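Clavulanic acid biosynthesis oligopeptide binding protein 2 (Streptomyces clavuligerus, PDB 2WOL) probably binds peptides as an extracellular solute-binding protein of the oligopeptide-binding family, and belongs to the clavulanic acid biosynthetic pathway. Local coordinates at residues L251-I265 with F269-A282. Residues are numbered along the deposited sequence; the frame is centred on the assembly and turned at random.
Sequences LTIGLDVDVLDARLI and FDINLEGRGLQHAA
Phe-269 lays its ring between strand 248-253 and helix 257-265, and this is the tightly packed end of the contact. Thr-252 meets one side of the rim, OG1 lying 3.4 Å from CE2 of Phe-269, while CB of Arg-263 reaches the ring edge at CE1. Bent at chi3 (76°), the Arg-263 chain brings one face of its guanidinium over Phe-269 CZ, and its NE forms a salt bridge with Glu-268. Leu-264 sends CD1 onto the backbone of 269-272, 3.5 Å from the carbonyl O of Asp-270; Leu-260 crosses Asn-272 at about a right angle, its CD2 3.5 Å from ND2.

On the side of helix 257-265 that faces residues 278-282, polar bonds take over. Asp-261 OD2 accepts from Gln-279 N at 2.8 Å on its syn side, nearly straight at 166°. A water adds a second bond to OD2 and links it to Asp-258 OD1 and Ala-282 N. Another water joins Asp-261 OD1 to Asn-272 ND2, so both carboxylate oxygens are held. The wetter side lies at exposed Asp-258, where a further water bridges OD1 to Ala-281 N; beside it Gln-279, folded back at chi2 (-67°), rests CG 3.6 Å from Val-257 CB.

Asn-272 OD1 also accepts from Gly-275 N, 3.0 Å away, an Asx motif shaping the turn after strand 271-272. Strand 34-39 lies between 248-253 and 271-272 and parallel to both, making a right-handed beta-alpha-beta crossover with helix 257-265 against the sheet, a building unit of the alpha/beta lobes of periplasmic-binding-protein folds.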
ATOM      1  N   LEU A 251     -18.157  12.102  -5.286  1.00  9.19           N
ATOM      2  CA  LEU A 251     -16.960  11.841  -6.068  1.00  8.92           C
ATOM      3  C   LEU A 251     -17.252  11.983  -7.560  1.00  8.92           C
ATOM      4  O   LEU A 251     -18.136  11.300  -8.090  1.00  9.26           O
ATOM      5  CB  LEU A 251     -16.417  10.437  -5.773  1.00  8.98           C
ATOM      6  CG  LEU A 251     -15.247   9.949  -6.637  1.00  8.87           C
ATOM      7  CD1 LEU A 251     -13.997  10.795  -6.409  1.00  8.38           C
ATOM      8  CD2 LEU A 251     -14.951   8.478  -6.383  1.00  8.64           C
ATOM      9  N   THR A 252     -16.507  12.868  -8.222  1.00  8.78           N
ATOM     10  CA  THR A 252     -16.528  12.998  -9.679  1.00  9.00           C
ATOM     11  C   THR A 252     -15.390  12.152 -10.238  1.00  8.89           C
ATOM     12  O   THR A 252     -14.248  12.265  -9.790  1.00  8.76           O
ATOM     13  CB  THR A 252     -16.385  14.476 -10.105  1.00  8.84           C
ATOM     14  OG1 THR A 252     -17.545  15.197  -9.673  1.00  9.96           O
ATOM     15  CG2 THR A 252     -16.247  14.616 -11.616  1.00  9.55           C
ATOM     16  N   ILE A 253     -15.723  11.310 -11.217  1.00  9.18           N
ATOM     17  CA  ILE A 253     -14.825  10.273 -11.729  1.00  9.52           C
ATOM     18  C   ILE A 253     -14.495  10.475 -13.208  1.00 10.07           C
ATOM     19  O   ILE A 253     -15.350  10.889 -13.992  1.00 10.62           O
ATOM     20  CB  ILE A 253     -15.483   8.877 -11.577  1.00  9.28           C
ATOM     21  CG1 ILE A 253     -15.781   8.587 -10.101  1.00  8.75           C
ATOM     22  CG2 ILE A 253     -14.608   7.774 -12.195  1.00  9.80           C
ATOM     23  CD1 ILE A 253     -16.673   7.371  -9.862  1.00  9.59           C
ATOM     24  N   GLY A 254     -13.250  10.179 -13.578  1.00 10.27           N
ATOM     25  CA  GLY A 254     -12.885  10.011 -14.990  1.00 11.16           C
ATOM     26  C   GLY A 254     -12.173  11.155 -15.683  1.00 11.61           C
ATOM     27  O   GLY A 254     -11.969  11.111 -16.896  1.00 12.36           O
ATOM     28  N   LEU A 255     -11.777  12.170 -14.921  1.00 11.47           N
ATOM     29  CA  LEU A 255     -11.070  13.316 -15.496  1.00 11.51           C
ATOM     30  C   LEU A 255      -9.632  12.995 -15.879  1.00 11.18           C
ATOM     31  O   LEU A 255      -8.943  12.242 -15.187  1.00 11.48           O
ATOM     32  CB  LEU A 255     -11.065  14.497 -14.524  1.00 11.57           C
ATOM     33  CG  LEU A 255     -12.411  15.088 -14.111  1.00 12.66           C
ATOM     34  CD1 LEU A 255     -12.187  16.373 -13.341  1.00 13.05           C
ATOM     35  CD2 LEU A 255     -13.292  15.333 -15.316  1.00 14.40           C
ATOM     36  N   ASP A 256      -9.179  13.595 -16.978  1.00 10.51           N
ATOM     37  CA  ASP A 256      -7.764  13.618 -17.320  1.00 10.39           C
ATOM     38  C   ASP A 256      -7.005  14.181 -16.117  1.00 10.08           C
ATOM     39  O   ASP A 256      -7.507  15.072 -15.438  1.00 10.31           O
ATOM     40  CB  ASP A 256      -7.540  14.496 -18.554  1.00 10.10           C
ATOM     41  CG  ASP A 256      -6.085  14.840 -18.772  1.00 11.11           C
ATOM     42  OD1 ASP A 256      -5.355  14.000 -19.342  1.00 12.09           O
ATOM     43  OD2 ASP A 256      -5.672  15.946 -18.364  1.00 11.02           O
ATOM     44  N   VAL A 257      -5.807  13.660 -15.856  1.00  9.75           N
ATOM     45  CA  VAL A 257      -5.064  14.044 -14.654  1.00  9.54           C
ATOM     46  C   VAL A 257      -4.728  15.539 -14.578  1.00  9.22           C
ATOM     47  O   VAL A 257      -4.737  16.117 -13.493  1.00  9.08           O
ATOM     48  CB  VAL A 257      -3.802  13.169 -14.426  1.00  9.68           C
ATOM     49  CG1 VAL A 257      -4.203  11.763 -13.978  1.00 10.52           C
ATOM     50  CG2 VAL A 257      -2.908  13.129 -15.670  1.00 10.03           C
ATOM     51  N   ASP A 258      -4.446  16.167 -15.717  1.00  8.78           N
ATOM     52  CA  ASP A 258      -4.142  17.600 -15.713  1.00  8.77           C
ATOM     53  C   ASP A 258      -5.392  18.454 -15.594  1.00  8.65           C
ATOM     54  O   ASP A 258      -5.369  19.495 -14.937  1.00  8.83           O
ATOM     55  CB  ASP A 258      -3.313  17.997 -16.935  1.00  9.14           C
ATOM     56  CG  ASP A 258      -1.939  17.359 -16.927  1.00  9.76           C
ATOM     57  OD1 ASP A 258      -1.168  17.602 -15.973  1.00 11.49           O
ATOM     58  OD2 ASP A 258      -1.633  16.604 -17.869  1.00 13.24           O
ATOM     59  N   VAL A 259      -6.474  18.005 -16.229  1.00  8.45           N
ATOM     60  CA  VAL A 259      -7.803  18.593 -16.052  1.00  8.24           C
ATOM     61  C   VAL A 259      -8.178  18.573 -14.566  1.00  8.04           C
ATOM     62  O   VAL A 259      -8.625  19.583 -14.012  1.00  8.18           O
ATOM     63  CB  VAL A 259      -8.859  17.837 -16.902  1.00  8.36           C
ATOM     64  CG1 VAL A 259     -10.281  18.180 -16.490  1.00  8.82           C
ATOM     65  CG2 VAL A 259      -8.657  18.134 -18.379  1.00  8.14           C
ATOM     66  N   LEU A 260      -7.981  17.420 -13.928  1.00  8.10           N
ATOM     67  CA  LEU A 260      -8.244  17.265 -12.501  1.00  8.17           C
ATOM     68  C   LEU A 260      -7.499  18.304 -11.658  1.00  8.24           C
ATOM     69  O   LEU A 260      -8.114  19.002 -10.852  1.00  8.49           O
ATOM     70  CB  LEU A 260      -7.872  15.848 -12.059  1.00  8.25           C
ATOM     71  CG  LEU A 260      -8.281  15.403 -10.651  1.00  8.68           C
ATOM     72  CD1 LEU A 260      -8.315  13.883 -10.578  1.00  9.09           C
ATOM     73  CD2 LEU A 260      -7.362  15.959  -9.560  1.00  8.98           C
ATOM     74  N   ASP A 261      -6.183  18.403 -11.848  1.00  8.14           N
ATOM     75  CA  ASP A 261      -5.367  19.348 -11.085  1.00  8.36           C
ATOM     76  C   ASP A 261      -5.847  20.785 -11.263  1.00  8.44           C
ATOM     77  O   ASP A 261      -5.920  21.544 -10.294  1.00  8.46           O
ATOM     78  CB  ASP A 261      -3.905  19.287 -11.526  1.00  8.58           C
ATOM     79  CG  ASP A 261      -3.185  18.042 -11.048  1.00  9.24           C
ATOM     80  OD1 ASP A 261      -3.703  17.326 -10.161  1.00  9.79           O
ATOM     81  OD2 ASP A 261      -2.076  17.792 -11.563  1.00 10.27           O
ATOM     82  N   ALA A 262      -6.147  21.163 -12.505  1.00  8.50           N
ATOM     83  CA  ALA A 262      -6.577  22.531 -12.800  1.00  8.70           C
ATOM     84  C   ALA A 262      -7.880  22.871 -12.088  1.00  8.93           C
ATOM     85  O   ALA A 262      -8.012  23.940 -11.502  1.00  9.41           O
ATOM     86  CB  ALA A 262      -6.715  22.746 -14.301  1.00  8.71           C
ATOM     87  N   ARG A 263      -8.833  21.945 -12.127  1.00  9.06           N
ATOM     88  CA  ARG A 263     -10.143  22.179 -11.537  1.00  9.41           C
ATOM     89  C   ARG A 263     -10.100  22.106 -10.007  1.00  9.36           C
ATOM     90  O   ARG A 263     -10.836  22.823  -9.328  1.00  9.79           O
ATOM     91  CB  ARG A 263     -11.166  21.218 -12.142  1.00  9.62           C
ATOM     92  CG  ARG A 263     -11.411  21.524 -13.619  1.00 11.12           C
ATOM     93  CD  ARG A 263     -12.105  20.408 -14.369  1.00 14.06           C
ATOM     94  NE  ARG A 263     -13.531  20.312 -14.080  1.00 17.69           N
ATOM     95  CZ  ARG A 263     -14.364  19.477 -14.698  1.00 18.78           C
ATOM     96  NH1 ARG A 263     -13.927  18.672 -15.665  1.00 20.48           N
ATOM     97  NH2 ARG A 263     -15.640  19.458 -14.360  1.00 19.40           N
ATOM     98  N   LEU A 264      -9.222  21.259  -9.478  1.00  9.03           N
ATOM     99  CA  LEU A 264      -8.971  21.196  -8.040  1.00  8.90           C
ATOM    100  C   LEU A 264      -8.400  22.523  -7.528  1.00  9.34           C
ATOM    101  O   LEU A 264      -8.910  23.101  -6.558  1.00  9.22           O
ATOM    102  CB  LEU A 264      -8.002  20.049  -7.721  1.00  8.64           C
ATOM    103  CG  LEU A 264      -7.489  19.904  -6.286  1.00  8.62           C
ATOM    104  CD1 LEU A 264      -8.610  19.482  -5.357  1.00 10.15           C
ATOM    105  CD2 LEU A 264      -6.361  18.893  -6.253  1.00  9.21           C
ATOM    106  N   ILE A 265      -7.341  23.002  -8.179  1.00  9.39           N
ATOM    107  CA  ILE A 265      -6.695  24.256  -7.773  1.00  9.94           C
ATOM    108  C   ILE A 265      -7.647  25.451  -7.922  1.00 10.15           C
ATOM    109  O   ILE A 265      -7.614  26.380  -7.109  1.00 10.01           O
ATOM    110  CB  ILE A 265      -5.331  24.453  -8.503  1.00  9.72           C
ATOM    111  CG1 ILE A 265      -4.335  23.376  -8.043  1.00  9.89           C
ATOM    112  CG2 ILE A 265      -4.762  25.861  -8.275  1.00  9.98           C
ATOM    113  CD1 ILE A 265      -3.053  23.291  -8.862  1.00 10.58           C
ATOM    114  N   PHE A 269     -13.363  21.330  -7.147  1.00  9.88           N
ATOM    115  CA  PHE A 269     -13.361  20.149  -6.293  1.00  9.30           C
ATOM    116  C   PHE A 269     -12.564  20.474  -5.047  1.00  9.11           C
ATOM    117  O   PHE A 269     -11.666  21.313  -5.085  1.00  9.26           O
ATOM    118  CB  PHE A 269     -12.767  18.947  -7.027  1.00  9.53           C
ATOM    119  CG  PHE A 269     -13.452  18.650  -8.323  1.00  9.33           C
ATOM    120  CD1 PHE A 269     -12.866  19.008  -9.530  1.00  9.24           C
ATOM    121  CD2 PHE A 269     -14.711  18.050  -8.337  1.00  9.04           C
ATOM    122  CE1 PHE A 269     -13.513  18.752 -10.733  1.00  8.60           C
ATOM    123  CE2 PHE A 269     -15.361  17.789  -9.533  1.00  8.80           C
ATOM    124  CZ  PHE A 269     -14.761  18.142 -10.735  1.00  8.28           C
ATOM    125  N   ASP A 270     -12.897  19.815  -3.946  1.00  8.59           N
ATOM    126  CA  ASP A 270     -12.259  20.107  -2.672  1.00  8.04           C
ATOM    127  C   ASP A 270     -10.916  19.409  -2.533  1.00  7.79           C
ATOM    128  O   ASP A 270      -9.921  20.033  -2.158  1.00  7.58           O
ATOM    129  CB  ASP A 270     -13.183  19.715  -1.519  1.00  8.44           C
ATOM    130  CG  ASP A 270     -14.494  20.482  -1.535  1.00  8.57           C
ATOM    131  OD1 ASP A 270     -14.499  21.661  -1.960  1.00  8.93           O
ATOM    132  OD2 ASP A 270     -15.518  19.912  -1.112  1.00  9.08           O
ATOM    133  N   ILE A 271     -10.908  18.113  -2.843  1.00  7.44           N
ATOM    134  CA  ILE A 271      -9.769  17.226  -2.627  1.00  7.39           C
ATOM    135  C   ILE A 271      -9.729  16.152  -3.712  1.00  7.28           C
ATOM    136  O   ILE A 271     -10.773  15.664  -4.147  1.00  7.24           O
ATOM    137  CB  ILE A 271      -9.861  16.531  -1.231  1.00  7.45           C
ATOM    138  CG1 ILE A 271      -9.811  17.557  -0.085  1.00  7.46           C
ATOM    139  CG2 ILE A 271      -8.780  15.445  -1.058  1.00  8.04           C
ATOM    140  CD1 ILE A 271      -8.457  18.236   0.126  1.00  7.92           C
ATOM    141  N   ASN A 272      -8.517  15.801  -4.144  1.00  6.83           N
ATOM    142  CA  ASN A 272      -8.303  14.652  -5.021  1.00  6.94           C
ATOM    143  C   ASN A 272      -8.286  13.372  -4.179  1.00  7.17           C
ATOM    144  O   ASN A 272      -7.333  13.120  -3.438  1.00  7.06           O
ATOM    145  CB  ASN A 272      -6.989  14.833  -5.788  1.00  7.10           C
ATOM    146  CG  ASN A 272      -6.620  13.627  -6.633  1.00  6.98           C
ATOM    147  OD1 ASN A 272      -7.258  12.579  -6.565  1.00  8.27           O
ATOM    148  ND2 ASN A 272      -5.577  13.776  -7.437  1.00  7.96           N
ATOM    149  N   LEU A 273      -9.342  12.568  -4.300  1.00  7.16           N
ATOM    150  CA  LEU A 273      -9.460  11.315  -3.553  1.00  7.73           C
ATOM    151  C   LEU A 273      -8.447  10.269  -4.003  1.00  8.01           C
ATOM    152  O   LEU A 273      -7.858   9.569  -3.179  1.00  8.62           O
ATOM    153  CB  LEU A 273     -10.879  10.741  -3.675  1.00  7.87           C
ATOM    154  CG  LEU A 273     -11.093   9.299  -3.194  1.00  7.86           C
ATOM    155  CD1 LEU A 273     -10.841   9.157  -1.698  1.00  8.13           C
ATOM    156  CD2 LEU A 273     -12.486   8.807  -3.558  1.00  7.90           C
ATOM    157  N   GLU A 274      -8.256  10.166  -5.315  1.00  8.26           N
ATOM    158  CA  GLU A 274      -7.354   9.165  -5.882  1.00  8.32           C
ATOM    159  C   GLU A 274      -5.944   9.333  -5.319  1.00  8.60           C
ATOM    160  O   GLU A 274      -5.245   8.352  -5.051  1.00  8.32           O
ATOM    161  CB  GLU A 274      -7.346   9.261  -7.404  1.00  8.25           C
ATOM    162  CG  GLU A 274      -6.659   8.097  -8.075  1.00  8.98           C
ATOM    163  CD  GLU A 274      -6.501   8.291  -9.560  1.00 10.92           C
ATOM    164  OE1 GLU A 274      -6.652   9.438 -10.042  1.00 12.41           O
ATOM    165  OE2 GLU A 274      -6.218   7.286 -10.237  1.00 10.96           O
ATOM    166  N   GLY A 275      -5.535  10.590  -5.150  1.00  8.97           N
ATOM    167  CA  GLY A 275      -4.330  10.925  -4.409  1.00  9.84           C
ATOM    168  C   GLY A 275      -3.003  10.578  -5.048  1.00 10.18           C
ATOM    169  O   GLY A 275      -2.026  10.343  -4.340  1.00 10.37           O
ATOM    170  N   ARG A 276      -2.948  10.555  -6.378  1.00 11.04           N
ATOM    171  CA  ARG A 276      -1.681  10.290  -7.067  1.00 12.15           C
ATOM    172  C   ARG A 276      -0.768  11.519  -7.091  1.00 11.92           C
ATOM    173  O   ARG A 276       0.323  11.476  -7.660  1.00 12.03           O
ATOM    174  CB  ARG A 276      -1.918   9.801  -8.496  1.00 12.84           C
ATOM    175  CG  ARG A 276      -2.513   8.412  -8.636  1.00 15.94           C
ATOM    176  CD  ARG A 276      -2.281   7.943 -10.065  1.00 20.54           C
ATOM    177  NE  ARG A 276      -3.437   7.276 -10.658  1.00 23.42           N
ATOM    178  CZ  ARG A 276      -3.782   7.372 -11.942  1.00 24.51           C
ATOM    179  NH1 ARG A 276      -3.075   8.129 -12.775  1.00 25.43           N
ATOM    180  NH2 ARG A 276      -4.851   6.722 -12.392  1.00 24.98           N
ATOM    181  N   GLY A 277      -1.223  12.606  -6.474  1.00 11.58           N
ATOM    182  CA  GLY A 277      -0.443  13.834  -6.385  1.00 11.57           C
ATOM    183  C   GLY A 277      -0.680  14.757  -7.560  1.00 11.62           C
ATOM    184  O   GLY A 277      -1.371  14.398  -8.517  1.00 11.91           O
ATOM    185  N   LEU A 278      -0.113  15.955  -7.474  1.00 11.27           N
ATOM    186  CA  LEU A 278      -0.116  16.884  -8.596  1.00 11.58           C
ATOM    187  C   LEU A 278       0.770  16.353  -9.717  1.00 12.14           C
ATOM    188  O   LEU A 278       1.849  15.808  -9.465  1.00 12.11           O
ATOM    189  CB  LEU A 278       0.370  18.268  -8.156  1.00 11.48           C
ATOM    190  CG  LEU A 278      -0.462  19.027  -7.115  1.00 11.11           C
ATOM    191  CD1 LEU A 278       0.246  20.314  -6.709  1.00 10.85           C
ATOM    192  CD2 LEU A 278      -1.862  19.330  -7.623  1.00  9.98           C
ATOM    193  N   GLN A 279       0.297  16.511 -10.950  1.00 12.55           N
ATOM    194  CA  GLN A 279       1.073  16.165 -12.135  1.00 13.86           C
ATOM    195  C   GLN A 279       2.066  17.281 -12.437  1.00 14.30           C
ATOM    196  O   GLN A 279       2.043  18.323 -11.784  1.00 14.15           O
ATOM    197  CB  GLN A 279       0.148  15.925 -13.330  1.00 13.94           C
ATOM    198  CG  GLN A 279      -0.859  14.804 -13.115  1.00 15.71           C
ATOM    199  CD  GLN A 279      -0.212  13.433 -13.021  1.00 18.21           C
ATOM    200  OE1 GLN A 279       0.679  13.093 -13.802  1.00 19.70           O
ATOM    201  NE2 GLN A 279      -0.669  12.631 -12.067  1.00 20.11           N
ATOM    202  N   HIS A 280       2.921  17.066 -13.434  1.00 15.33           N
ATOM    203  CA  HIS A 280       4.055  17.962 -13.691  1.00 15.95           C
ATOM    204  C   HIS A 280       3.671  19.441 -13.792  1.00 16.09           C
ATOM    205  O   HIS A 280       4.288  20.283 -13.138  1.00 15.95           O
ATOM    206  CB  HIS A 280       4.799  17.517 -14.958  0.50 16.22           C
ATOM    207  CG  HIS A 280       5.989  18.361 -15.297  0.50 16.92           C
ATOM    208  ND1 HIS A 280       5.898  19.502 -16.066  0.50 17.96           N
ATOM    209  CD2 HIS A 280       7.298  18.226 -14.977  0.50 17.78           C
ATOM    210  CE1 HIS A 280       7.100  20.036 -16.201  0.50 18.10           C
ATOM    211  NE2 HIS A 280       7.967  19.281 -15.552  0.50 18.00           N
ATOM    212  N   ALA A 281       2.659  19.752 -14.598  1.00 16.22           N
ATOM    213  CA  ALA A 281       2.244  21.139 -14.816  1.00 16.44           C
ATOM    214  C   ALA A 281       1.812  21.831 -13.519  1.00 16.63           C
ATOM    215  O   ALA A 281       2.241  22.954 -13.236  1.00 16.74           O
ATOM    216  CB  ALA A 281       1.140  21.211 -15.866  1.00 16.60           C
ATOM    217  N   ALA A 282       0.978  21.158 -12.729  1.00 16.48           N
ATOM    218  CA  ALA A 282       0.516  21.716 -11.459  1.00 16.79           C
ATOM    219  C   ALA A 282       1.614  21.709 -10.396  1.00 17.04           C
ATOM    220  O   ALA A 282       1.648  22.591  -9.537  1.00 16.77           O
ATOM    221  CB  ALA A 282      -0.717  20.980 -10.963  1.00 16.53           C
TER
HETATM  222  O   HOH W   1      -1.148  19.238 -13.734  1.00 11.18           O
HETATM  223  O   HOH W   2       1.517  17.528 -16.234  1.00 20.20           O
HETATM  224  O   HOH W   3      -3.798  16.120  -7.714  1.00 10.12           O